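Local coordinates for hydrolase, putative (Plasmodium vivax, PDB 2B30), which is of unproven function but is probably a metal-dependent phosphatase of the haloacid dehalogenase (HAD) superfamily, found here with a bound calcium ion, at residues L38-D41 / V46-E49; K55-I58 / M63-I66; P93-N98 / N230-H235; A121-Y126 / N180-V185; T193-L198 / I208-N213. One frame throughout, in Å; residues are numbered along the deposited sequence.

Interaction 1: residues L38-D41 / V46-E49; sequences LFVD and VPSE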
# COMPACT_ATOMS: atom_id res chain seq x y z
N LEU A 38 -8.44 18.98 8.81
CA LEU A 38 -7.90 20.28 9.22
C LEU A 38 -8.73 21.45 8.64
O LEU A 38 -9.01 22.42 9.33
CB LEU A 38 -6.45 20.39 8.77
CG LEU A 38 -5.56 21.48 9.36
CD1 LEU A 38 -5.27 21.22 10.83
CD2 LEU A 38 -4.24 21.58 8.59
N PHE A 39 -9.11 21.34 7.37
CA PHE A 39 -9.87 22.38 6.68
C PHE A 39 -11.34 21.98 6.61
O PHE A 39 -11.65 20.89 6.11
CB PHE A 39 -9.32 22.54 5.27
CG PHE A 39 -10.01 23.58 4.44
CD1 PHE A 39 -9.44 24.84 4.27
CD2 PHE A 39 -11.23 23.31 3.82
CE1 PHE A 39 -10.06 25.80 3.50
CE2 PHE A 39 -11.86 24.28 3.05
CZ PHE A 39 -11.27 25.53 2.89
N VAL A 40 -12.23 22.88 7.06
CA VAL A 40 -13.66 22.55 7.24
C VAL A 40 -14.51 22.87 5.99
O VAL A 40 -15.10 21.96 5.40
CB VAL A 40 -14.24 23.27 8.48
CG1 VAL A 40 -15.68 22.86 8.74
CG2 VAL A 40 -13.39 22.98 9.72
N ASP A 41 -14.57 24.14 5.59
CA ASP A 41 -15.33 24.56 4.39
C ASP A 41 -14.94 25.97 3.95
O ASP A 41 -14.01 26.56 4.51
CB ASP A 41 -16.85 24.48 4.64
CG ASP A 41 -17.32 25.33 5.82
OD1 ASP A 41 -16.79 26.45 6.04
OD2 ASP A 41 -18.24 24.86 6.52
N VAL A 46 -9.62 26.90 7.97
CA VAL A 46 -8.93 26.17 9.03
C VAL A 46 -9.10 26.93 10.34
O VAL A 46 -8.56 28.05 10.48
CB VAL A 46 -7.43 26.00 8.75
CG1 VAL A 46 -6.79 25.10 9.80
CG2 VAL A 46 -7.22 25.43 7.36
N PRO A 47 -9.85 26.35 11.30
CA PRO A 47 -10.06 26.89 12.65
C PRO A 47 -8.79 27.38 13.29
O PRO A 47 -7.75 26.75 13.16
CB PRO A 47 -10.55 25.67 13.43
CG PRO A 47 -11.26 24.85 12.41
CD PRO A 47 -10.58 25.08 11.11
N SER A 48 -8.88 28.50 14.01
CA SER A 48 -7.73 29.07 14.71
C SER A 48 -7.07 28.13 15.74
O SER A 48 -5.86 28.22 15.96
CB SER A 48 -8.17 30.35 15.42
OG SER A 48 -9.29 30.09 16.25
N GLU A 49 -7.85 27.23 16.35
CA GLU A 49 -7.30 26.26 17.32
C GLU A 49 -6.33 25.33 16.62
O GLU A 49 -5.31 24.95 17.20
CB GLU A 49 -8.38 25.38 17.98
CG GLU A 49 -9.65 26.10 18.37
CD GLU A 49 -10.72 25.99 17.29
OE1 GLU A 49 -11.23 24.87 17.08
OE2 GLU A 49 -11.04 27.03 16.66

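Interaction 2: residues K55-I58 / M63-I66; sequences KEAI and MVSI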
# COMPACT_ATOMS: atom_id res chain seq x y z
N LYS A 55 1.20 25.46 15.27
CA LYS A 55 2.18 26.43 15.77
C LYS A 55 2.98 25.83 16.91
O LYS A 55 4.20 25.86 16.89
CB LYS A 55 1.50 27.71 16.25
CG LYS A 55 2.44 28.84 16.65
CD LYS A 55 1.65 30.09 17.05
CE LYS A 55 2.55 31.21 17.58
NZ LYS A 55 3.16 32.06 16.51
N GLU A 56 2.28 25.25 17.88
CA GLU A 56 2.94 24.70 19.05
C GLU A 56 3.73 23.43 18.71
O GLU A 56 4.83 23.23 19.23
CB GLU A 56 1.92 24.42 20.16
CG GLU A 56 2.55 24.17 21.54
CD GLU A 56 1.51 23.99 22.64
OE1 GLU A 56 0.31 24.21 22.38
OE2 GLU A 56 1.90 23.62 23.77
N ALA A 57 3.17 22.61 17.82
CA ALA A 57 3.81 21.34 17.40
C ALA A 57 5.19 21.60 16.82
O ALA A 57 6.14 20.87 17.11
CB ALA A 57 2.93 20.61 16.39
N ILE A 58 5.30 22.65 16.01
CA ILE A 58 6.57 23.05 15.40
C ILE A 58 7.54 23.58 16.46
O ILE A 58 8.73 23.31 16.41
CB ILE A 58 6.35 24.09 14.29
CG1 ILE A 58 5.59 23.45 13.14
CG2 ILE A 58 7.67 24.64 13.79
CD1 ILE A 58 4.90 24.43 12.24
N MET A 63 7.89 17.25 13.58
CA MET A 63 7.85 17.42 12.14
C MET A 63 6.41 17.25 11.72
O MET A 63 5.73 16.31 12.15
CB MET A 63 8.73 16.39 11.42
CG MET A 63 8.72 16.55 9.90
SD MET A 63 10.08 15.73 9.05
CE MET A 63 11.50 16.73 9.54
N VAL A 64 5.95 18.17 10.88
CA VAL A 64 4.56 18.20 10.49
C VAL A 64 4.50 18.12 8.98
O VAL A 64 5.22 18.84 8.28
CB VAL A 64 3.91 19.49 10.99
CG1 VAL A 64 2.55 19.72 10.35
CG2 VAL A 64 3.80 19.45 12.50
N SER A 65 3.66 17.22 8.49
CA SER A 65 3.44 17.05 7.06
C SER A 65 1.95 16.89 6.78
O SER A 65 1.29 16.00 7.33
CB SER A 65 4.20 15.84 6.53
OG SER A 65 3.78 15.54 5.21
N ILE A 66 1.43 17.74 5.93
CA ILE A 66 0.07 17.61 5.51
C ILE A 66 0.02 16.66 4.33
O ILE A 66 0.78 16.78 3.38
CB ILE A 66 -0.53 18.97 5.21
CG1 ILE A 66 -0.75 19.70 6.54
CG2 ILE A 66 -1.85 18.80 4.47
CD1 ILE A 66 -1.07 21.15 6.42

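Interaction 3: residues P93-N98 / N230-H235; sequences PGVYIN and NYLLKH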
# COMPACT_ATOMS: atom_id res chain seq x y z
N PRO A 93 7.85 19.76 5.28
CA PRO A 93 7.62 18.73 4.26
C PRO A 93 6.14 18.55 3.91
O PRO A 93 5.26 19.09 4.59
CB PRO A 93 8.16 17.47 4.93
CG PRO A 93 7.92 17.71 6.39
CD PRO A 93 8.15 19.17 6.60
N GLY A 94 5.87 17.79 2.85
CA GLY A 94 4.50 17.55 2.46
C GLY A 94 4.29 16.44 1.45
O GLY A 94 5.14 16.18 0.60
N VAL A 95 3.13 15.79 1.56
CA VAL A 95 2.67 14.78 0.63
C VAL A 95 1.43 15.35 -0.07
O VAL A 95 0.39 15.55 0.56
CB VAL A 95 2.30 13.48 1.36
CG1 VAL A 95 1.71 12.47 0.40
CG2 VAL A 95 3.52 12.91 2.06
N TYR A 96 1.56 15.61 -1.36
CA TYR A 96 0.53 16.29 -2.10
C TYR A 96 0.07 15.46 -3.27
O TYR A 96 0.79 14.56 -3.71
CB TYR A 96 1.05 17.64 -2.56
CG TYR A 96 1.47 18.50 -1.41
CD1 TYR A 96 0.52 19.04 -0.57
CD2 TYR A 96 2.82 18.76 -1.14
CE1 TYR A 96 0.88 19.84 0.50
CE2 TYR A 96 3.19 19.57 -0.06
CZ TYR A 96 2.21 20.10 0.75
OH TYR A 96 2.52 20.88 1.81
N ILE A 97 -1.13 15.75 -3.76
CA ILE A 97 -1.70 15.07 -4.92
C ILE A 97 -1.66 13.56 -4.72
O ILE A 97 -1.16 12.81 -5.55
CB ILE A 97 -0.99 15.47 -6.25
CG1 ILE A 97 -0.83 17.00 -6.32
CG2 ILE A 97 -1.77 14.94 -7.47
CD1 ILE A 97 -0.53 17.52 -7.74
N ASN A 98 -2.19 13.14 -3.58
CA ASN A 98 -2.35 11.74 -3.23
C ASN A 98 -1.07 10.93 -3.34
O ASN A 98 -1.08 9.75 -3.70
CB ASN A 98 -3.50 11.12 -4.04
CG ASN A 98 -4.86 11.59 -3.54
OD1 ASN A 98 -4.95 12.11 -2.42
ND2 ASN A 98 -5.90 11.41 -4.34
N ASN A 230 6.05 7.32 2.70
CA ASN A 230 7.21 6.46 2.93
C ASN A 230 8.52 7.11 2.47
O ASN A 230 9.58 6.82 3.04
CB ASN A 230 7.03 5.08 2.29
CG ASN A 230 6.11 4.14 3.12
OD1 ASN A 230 5.72 4.48 4.25
ND2 ASN A 230 5.78 2.96 2.56
N TYR A 231 8.45 7.99 1.48
CA TYR A 231 9.63 8.78 1.09
C TYR A 231 10.13 9.62 2.25
O TYR A 231 11.35 9.72 2.45
CB TYR A 231 9.35 9.67 -0.13
CG TYR A 231 9.43 8.89 -1.42
CD1 TYR A 231 10.56 8.95 -2.23
CD2 TYR A 231 8.39 8.06 -1.81
CE1 TYR A 231 10.64 8.22 -3.38
CE2 TYR A 231 8.45 7.33 -2.96
CZ TYR A 231 9.58 7.41 -3.74
OH TYR A 231 9.61 6.66 -4.90
N LEU A 232 9.21 10.21 3.01
CA LEU A 232 9.56 11.03 4.18
C LEU A 232 10.10 10.18 5.32
O LEU A 232 11.03 10.59 6.02
CB LEU A 232 8.35 11.84 4.66
CG LEU A 232 7.89 12.98 3.76
CD1 LEU A 232 6.72 13.71 4.41
CD2 LEU A 232 9.04 13.95 3.47
N LEU A 233 9.53 9.00 5.51
CA LEU A 233 10.02 8.08 6.53
C LEU A 233 11.46 7.65 6.23
O LEU A 233 12.30 7.63 7.13
CB LEU A 233 9.12 6.85 6.62
CG LEU A 233 7.62 7.10 6.83
CD1 LEU A 233 6.91 5.79 7.10
CD2 LEU A 233 7.35 8.10 7.94
N LYS A 234 11.72 7.33 4.97
CA LYS A 234 13.05 6.90 4.53
C LYS A 234 14.04 8.06 4.58
O LYS A 234 15.16 7.89 5.06
CB LYS A 234 12.99 6.30 3.12
CG LYS A 234 12.40 4.90 3.08
CD LYS A 234 13.45 3.84 3.39
CE LYS A 234 14.25 3.47 2.14
NZ LYS A 234 15.43 2.61 2.42
N HIS A 235 13.62 9.22 4.08
CA HIS A 235 14.49 10.39 4.01
C HIS A 235 14.98 10.82 5.41
O HIS A 235 16.13 11.23 5.56
CB HIS A 235 13.78 11.55 3.30
CG HIS A 235 14.70 12.67 2.89
ND1 HIS A 235 15.60 12.55 1.86
CD2 HIS A 235 14.83 13.93 3.37
CE1 HIS A 235 16.26 13.69 1.72
NE2 HIS A 235 15.81 14.54 2.63

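Interaction 4: residues A121-Y126 / N180-V185; sequences AELISY and NKLMIV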
# COMPACT_ATOMS: atom_id res chain seq x y z
N ALA A 121 -3.21 9.50 -22.68
CA ALA A 121 -3.84 9.63 -24.00
C ALA A 121 -5.17 8.90 -24.03
O ALA A 121 -6.18 9.43 -24.51
CB ALA A 121 -2.93 9.09 -25.08
N GLU A 122 -5.19 7.69 -23.50
CA GLU A 122 -6.41 6.93 -23.50
C GLU A 122 -7.42 7.64 -22.64
O GLU A 122 -8.59 7.74 -23.00
CB GLU A 122 -6.19 5.50 -23.01
CG GLU A 122 -7.42 4.64 -23.19
CD GLU A 122 -7.16 3.15 -22.99
OE1 GLU A 122 -6.16 2.81 -22.30
OE2 GLU A 122 -7.94 2.33 -23.52
N LEU A 123 -6.96 8.15 -21.50
CA LEU A 123 -7.84 8.77 -20.53
C LEU A 123 -8.57 9.96 -21.12
O LEU A 123 -9.79 10.08 -20.96
CB LEU A 123 -7.05 9.19 -19.29
CG LEU A 123 -7.85 9.88 -18.19
CD1 LEU A 123 -8.90 8.94 -17.66
CD2 LEU A 123 -6.92 10.35 -17.08
N ILE A 124 -7.82 10.84 -21.78
CA ILE A 124 -8.37 12.04 -22.43
C ILE A 124 -9.31 11.65 -23.59
O ILE A 124 -10.32 12.30 -23.81
CB ILE A 124 -7.23 12.98 -22.97
CG1 ILE A 124 -6.30 13.43 -21.83
CG2 ILE A 124 -7.82 14.20 -23.70
CD1 ILE A 124 -7.02 14.05 -20.62
N SER A 125 -8.96 10.59 -24.31
CA SER A 125 -9.80 10.10 -25.38
C SER A 125 -11.14 9.62 -24.83
O SER A 125 -12.18 9.89 -25.41
CB SER A 125 -9.10 8.96 -26.13
OG SER A 125 -9.48 8.97 -27.49
N TYR A 126 -11.10 8.93 -23.69
CA TYR A 126 -12.31 8.50 -22.97
C TYR A 126 -13.14 9.68 -22.42
O TYR A 126 -14.38 9.62 -22.41
CB TYR A 126 -11.93 7.54 -21.82
CG TYR A 126 -13.09 7.12 -20.93
CD1 TYR A 126 -13.77 5.94 -21.16
CD2 TYR A 126 -13.49 7.92 -19.87
CE1 TYR A 126 -14.84 5.56 -20.35
CE2 TYR A 126 -14.55 7.55 -19.06
CZ TYR A 126 -15.22 6.36 -19.31
OH TYR A 126 -16.27 5.98 -18.50
N ASN A 180 -0.40 15.26 -13.32
CA ASN A 180 -0.30 14.56 -12.04
C ASN A 180 -1.67 14.07 -11.57
O ASN A 180 -1.79 13.02 -10.94
CB ASN A 180 0.29 15.46 -10.96
CG ASN A 180 1.73 15.84 -11.24
OD1 ASN A 180 1.99 16.92 -11.78
ND2 ASN A 180 2.67 14.98 -10.87
N LYS A 181 -2.70 14.86 -11.87
CA LYS A 181 -4.05 14.54 -11.44
C LYS A 181 -5.14 15.19 -12.29
O LYS A 181 -5.01 16.35 -12.69
CB LYS A 181 -4.24 14.98 -9.98
CG LYS A 181 -5.65 14.77 -9.43
CD LYS A 181 -5.68 15.00 -7.94
CE LYS A 181 -5.73 16.48 -7.58
NZ LYS A 181 -7.07 16.85 -7.11
N LEU A 182 -6.20 14.43 -12.56
CA LEU A 182 -7.44 14.99 -13.09
C LEU A 182 -8.51 14.85 -12.01
O LEU A 182 -8.81 13.73 -11.57
CB LEU A 182 -7.90 14.28 -14.36
CG LEU A 182 -6.93 14.09 -15.52
CD1 LEU A 182 -7.70 13.65 -16.75
CD2 LEU A 182 -6.18 15.35 -15.84
N MET A 183 -9.07 15.98 -11.56
CA MET A 183 -10.22 15.95 -10.66
C MET A 183 -11.47 16.22 -11.46
O MET A 183 -11.75 17.36 -11.82
CB MET A 183 -10.10 16.99 -9.56
CG MET A 183 -11.16 16.84 -8.48
SD MET A 183 -11.66 18.42 -7.82
CE MET A 183 -12.88 17.90 -6.61
N ILE A 184 -12.22 15.16 -11.75
CA ILE A 184 -13.46 15.30 -12.51
C ILE A 184 -14.57 15.74 -11.55
O ILE A 184 -14.99 14.98 -10.67
CB ILE A 184 -13.85 13.98 -13.23
CG1 ILE A 184 -12.68 13.47 -14.08
CG2 ILE A 184 -15.07 14.18 -14.11
CD1 ILE A 184 -12.97 12.17 -14.81
N VAL A 185 -15.03 16.98 -11.71
CA VAL A 185 -16.13 17.50 -10.91
C VAL A 185 -17.44 16.89 -11.42
O VAL A 185 -17.75 16.96 -12.60
CB VAL A 185 -16.18 19.04 -10.96
CG1 VAL A 185 -17.44 19.56 -10.30
CG2 VAL A 185 -14.95 19.63 -10.28

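Interaction 5: residues T193-L198 / I208-N213; sequences TVIGNL and IFTTYN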
# COMPACT_ATOMS: atom_id res chain seq x y z
N THR A 193 -22.67 6.49 -11.37
CA THR A 193 -22.69 6.02 -12.76
C THR A 193 -21.37 6.27 -13.50
O THR A 193 -20.78 5.35 -14.07
CB THR A 193 -23.82 6.69 -13.59
OG1 THR A 193 -25.01 6.81 -12.80
CG2 THR A 193 -24.11 5.88 -14.85
N VAL A 194 -20.92 7.52 -13.48
CA VAL A 194 -19.73 7.92 -14.22
C VAL A 194 -18.45 7.31 -13.64
O VAL A 194 -17.59 6.87 -14.40
CB VAL A 194 -19.59 9.46 -14.30
CG1 VAL A 194 -18.21 9.86 -14.87
CG2 VAL A 194 -20.71 10.05 -15.16
N ILE A 195 -18.32 7.29 -12.32
CA ILE A 195 -17.13 6.72 -11.70
C ILE A 195 -17.09 5.21 -11.92
O ILE A 195 -16.03 4.65 -12.21
CB ILE A 195 -17.02 7.04 -10.22
CG1 ILE A 195 -16.82 8.55 -10.05
CG2 ILE A 195 -15.85 6.27 -9.60
CD1 ILE A 195 -17.06 9.04 -8.64
N GLY A 196 -18.25 4.56 -11.80
CA GLY A 196 -18.37 3.14 -12.13
C GLY A 196 -17.74 2.80 -13.47
O GLY A 196 -16.82 1.99 -13.54
N ASN A 197 -18.21 3.44 -14.54
CA ASN A 197 -17.68 3.21 -15.89
C ASN A 197 -16.22 3.61 -16.03
O ASN A 197 -15.48 3.03 -16.83
CB ASN A 197 -18.50 3.97 -16.95
CG ASN A 197 -19.99 3.76 -16.78
OD1 ASN A 197 -20.46 2.64 -16.62
ND2 ASN A 197 -20.74 4.85 -16.81
N LEU A 198 -15.81 4.61 -15.25
CA LEU A 198 -14.42 5.05 -15.22
C LEU A 198 -13.53 3.99 -14.56
O LEU A 198 -12.47 3.63 -15.08
CB LEU A 198 -14.31 6.40 -14.50
CG LEU A 198 -13.02 7.22 -14.62
CD1 LEU A 198 -12.69 7.55 -16.07
CD2 LEU A 198 -13.16 8.50 -13.80
N ILE A 208 -8.19 5.77 -8.92
CA ILE A 208 -9.37 6.63 -8.94
C ILE A 208 -10.02 6.65 -7.57
O ILE A 208 -10.69 5.69 -7.18
CB ILE A 208 -10.41 6.17 -9.99
CG1 ILE A 208 -9.82 6.15 -11.40
CG2 ILE A 208 -11.64 7.08 -9.96
CD1 ILE A 208 -9.77 4.77 -12.03
N PHE A 209 -9.84 7.75 -6.84
CA PHE A 209 -10.54 7.95 -5.58
C PHE A 209 -11.80 8.78 -5.80
O PHE A 209 -11.89 9.54 -6.76
CB PHE A 209 -9.64 8.63 -4.55
CG PHE A 209 -8.55 7.74 -4.01
CD1 PHE A 209 -8.86 6.55 -3.33
CD2 PHE A 209 -7.21 8.09 -4.15
CE1 PHE A 209 -7.85 5.73 -2.82
CE2 PHE A 209 -6.19 7.27 -3.63
CZ PHE A 209 -6.51 6.09 -2.97
N THR A 210 -12.75 8.61 -4.89
CA THR A 210 -14.00 9.36 -4.89
C THR A 210 -13.98 10.34 -3.72
O THR A 210 -13.78 9.93 -2.57
CB THR A 210 -15.20 8.42 -4.77
OG1 THR A 210 -15.23 7.56 -5.91
CG2 THR A 210 -16.50 9.19 -4.71
N THR A 211 -14.17 11.62 -4.02
CA THR A 211 -14.17 12.69 -3.02
C THR A 211 -15.38 12.53 -2.12
O THR A 211 -16.33 11.81 -2.47
CB THR A 211 -14.17 14.11 -3.69
OG1 THR A 211 -13.02 14.24 -4.53
CG2 THR A 211 -14.13 15.24 -2.67
N TYR A 212 -15.34 13.18 -0.95
CA TYR A 212 -16.50 13.26 -0.06
C TYR A 212 -17.78 13.77 -0.75
O TYR A 212 -18.88 13.37 -0.35
CB TYR A 212 -16.18 14.16 1.14
CG TYR A 212 -17.35 14.35 2.07
CD1 TYR A 212 -17.76 13.32 2.92
CD2 TYR A 212 -18.05 15.55 2.10
CE1 TYR A 212 -18.83 13.49 3.78
CE2 TYR A 212 -19.12 15.74 2.94
CZ TYR A 212 -19.51 14.70 3.78
OH TYR A 212 -20.58 14.89 4.62
N ASN A 213 -17.65 14.62 -1.76
CA ASN A 213 -18.78 15.13 -2.55
C ASN A 213 -19.03 14.36 -3.86
O ASN A 213 -19.70 14.86 -4.77
CB ASN A 213 -18.56 16.62 -2.86
CG ASN A 213 -18.80 17.52 -1.67
OD1 ASN A 213 -18.93 17.05 -0.53
ND2 ASN A 213 -18.87 18.82 -1.92

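Interaction 1: residues L38-D41 / V46-E49
The ring of Phe39 is the aromatic group of this contact, and Val46 comes to it obliquely, with methyl CG2 3.9 Å from CD1. Elsewhere around the ring, Phe34 meets it with the two planes only about 25° apart, and Arg70 makes a cation-pi contact. This is the loop that follows helix 34-38, the short helical turn after the first metal-binding strand of the HAD core. A helical turn at this point is consistent with the squiggle of HAD proteins. Beyond it the chain doubles back, bringing Val46 within reach of Phe39 before Pro47 takes the N-cap position of helix 48-60.

Val46 sits at the centre, with its two methyls dividing the work. CG1 lies anti to the backbone N (chi1 -173°) and meets Leu38, 3.8 Å from the branch carbon CG; CG2 is left for Phe39, and the two side chains cross at about a right angle. The Leu38 carbonyl oxygen is closest of all, 3.5 Å from Val46 CG1 and 3.6 Å from Pro47 CD, but no hydrogen bond joins residues 38-41 to 46-49. That oxygen has a weak hydrogen bond from Asn50 ND2. Phe79 of helix 72-79 packs against both Leu38 and Val46. The Phe39 side chain is about 4 Å from that of the calcium ligand Asp35. Farther along the loop the packing passes to Val40, whose CG2 rests on the proline ring, 3.8 Å from Pro47 CD and 3.9 Å from Pro47 CG.

Interaction 2: residues K55-I58 / M63-I66
A beta-alpha-beta crossover of the HAD core brings these residues together. After strand 29-33 the chain passes through the short helix 34-38 and a loop to helix 48-60, which packs on the sheet and hands the chain to strand 63-67, the parallel neighbour of the first strand. Residues 55-58 are near the C-terminal end of that helix and 63-66 open the second strand, so the contact is made just beside the tight connection between them. The closest alpha carbons are those of Ile58 and Met63, 6.6 Å apart.

One methyl does the touching from the strand. Val64 points at the helix, and its CG2, lying anti to the carbonyl carbon and beside the backbone N, is the branch that reaches across. Ala57 meets it with CB, directed at the strand from the facing side of the helix. Ile58 leaves the helix more obliquely and approaches the same methyl with CG1.

The interface is small and wholly apolar, burying 91 Å² over both sides. Leu30 of the neighbouring strand and Phe297 of helix 288-297 extend it: Leu30 touches both Ala57 and Val64, while Phe297 touches Ala57 and Glu56. On the strand, the side chain of Met63 starts off away from the helix, as expected of alternate residues in a beta strand. Its backbone, like that of Ser65, pairs with Leu30. Across the contact itself, Val64 CG2 stands 4.2 Å from Ala57 CB and 4.4 Å from Ile58 CG1.

Interaction 3: residues P93-N98 / N230-H235
Pro93, which follows a cis peptide bond, has CB directed toward the helix and meets Leu232 with it. Both leucine methyls reach this one carbon: CD2 stands 3.9 Å from Pro93 CB, and CD1 4.1 Å from it. The leucine starts off toward the strand, and with CG anti to the carbonyl carbon (chi1 -70°) it presents both methyls to it. Gly94 comes next, with its backbone N 4.4 Å from Leu232 CD1. On Gly94 the chain enters strand 94-96 of the core sheet, and the ring of Tyr96 folds back beside it, with its OH hydrogen-bonded to Gly91 O.

Val95 supplies the other half of the seat for the leucine. Its CG2, beside the backbone N, lies 4.0 Å from Leu232 CD1, the two side chains crossing at a slant. CD1 is therefore shared between Pro93 and Val95, whereas CD2 leans on the proline alone of these residues. Farther on, Asn98 OD1 accepts a hydrogen bond from Asn251 ND2.

Helix 225-235 lies over this face of the HAD core sheet, and Leu232 also touches Ser65, Val102 and Leu110 on three other strands. The same helix also meets the second subunit: Tyr231 OH is hydrogen-bonded to Lys234 NZ of that chain. Toward the sheet the chemistry is all hydrocarbon, without a hydrogen bond between 93-98 and 230-235, which implies that this contact rests on apolar burial of Leu232 and not on directional polar bonds.

Interaction 4: residues A121-Y126 / N180-V185
Leu123 carries its CG anti to the backbone N (chi1 179°), while Leu182 has its CG anti to the carbonyl carbon (chi1 -51°); with both CB atoms aimed across the gap, these settings send the two leucines at each other tip to tip. Methyl meets methyl, Leu123 CD2 to Leu182 CD1 at 3.4 Å. Behind that pair, Leu123 CG stands 4.0 Å from Leu182 CD1 and Leu182 CG 4.1 Å from Leu123 CD2. Side-chain reach is what spans the gap, since the alpha carbons of the two leucines are 9.7 Å apart.

Ile124 joins from the next position on the helix. It does not leave the backbone directly toward the strand, but CG1 and then CD1 bend round, and the two side chains cross at about a right angle, with Ile124 CD1 3.9 Å from Leu182 CD1. Leu182 CD1 thus touches two consecutive helix residues, which approach it from directions roughly at right angles.

Helix 117-129 and strand 181-184 belong to the cap domain, the second alpha/beta unit that HAD hydrolases of subfamily IIB carry over the core, and the helix packs on one face of its sheet. Phe138 of the adjacent strand 136-140 touches both Ile124 and Leu182, and Tyr120 and Leu127 of the helix also reach Leu182. At the start of the strand, Asn180 and Lys181 both face His139 in a classic beta bulge. Lys181 extends from the sheet to a salt bridge of its NZ with Glu217 OE2, and on the solvent side of the helix Glu122 OE1 forms another with Lys205 NZ.

Interaction 5: residues T193-L198 / I208-N213
Ile195 and Thr210 make the close part of this contact. The isoleucine tip, CD1, lies 3.6 Å from Thr210 OG1 and 4.0 Å from Thr210 CG2, so it touches both branches of the threonine as the side chains cross at a slant. With CG1 anti to the carbonyl carbon (chi1 -66°) carrying CD1 to the threonine, the other branch, Ile195 CG2, also lies 4.0 Å from Thr210 OG1.

Toward Ile208 the fit is slacker. Its CG2 stands 4.3 Å from Ile195 CG2 and 4.4 Å from Leu198 CD2, and no hydrogen bond crosses between the segments. Ile195 and Leu198 are buried, whereas Ile208 and Thr210 keep some exposure to solvent.

Helix 191-201 runs nearly antiparallel to strand 206-210; the segment axes lie 161° apart in direction, with a closest approach of 10.1 Å. The strand is the outermost one of the cap sheet within this chain, bonded on its inner side to strand 216-220, whose Ala216 also touches Ile195. Tyr126 of helix 117-129 flanks Leu198, placing the two cap helices side by side on the same face of the sheet.

How the interactions relate
Interactions 1, 2 and 3 lie in the HAD core, interactions 4 and 5 in the cap. In the core, Leu38 CD2 touches Ile66 CD1 at 3.9 Å, linking 1 to 2, and neighbouring strands tie 2 to 3 through a probable hydrogen bond, Ile66 O to Val95 N at 3.1 Å. The two cap contacts share a sheet, their centres 12 Å apart, with Ile184 packed on Leu198. Core and cap meet where Ile97 packs on Lys181 and Asn98 on Phe209. The calcium, bound by Asp33, Asp35 and Asp248, lies about 8 Å from the Phe39 side chain, and about 12 Å from those of Val95 and Thr210.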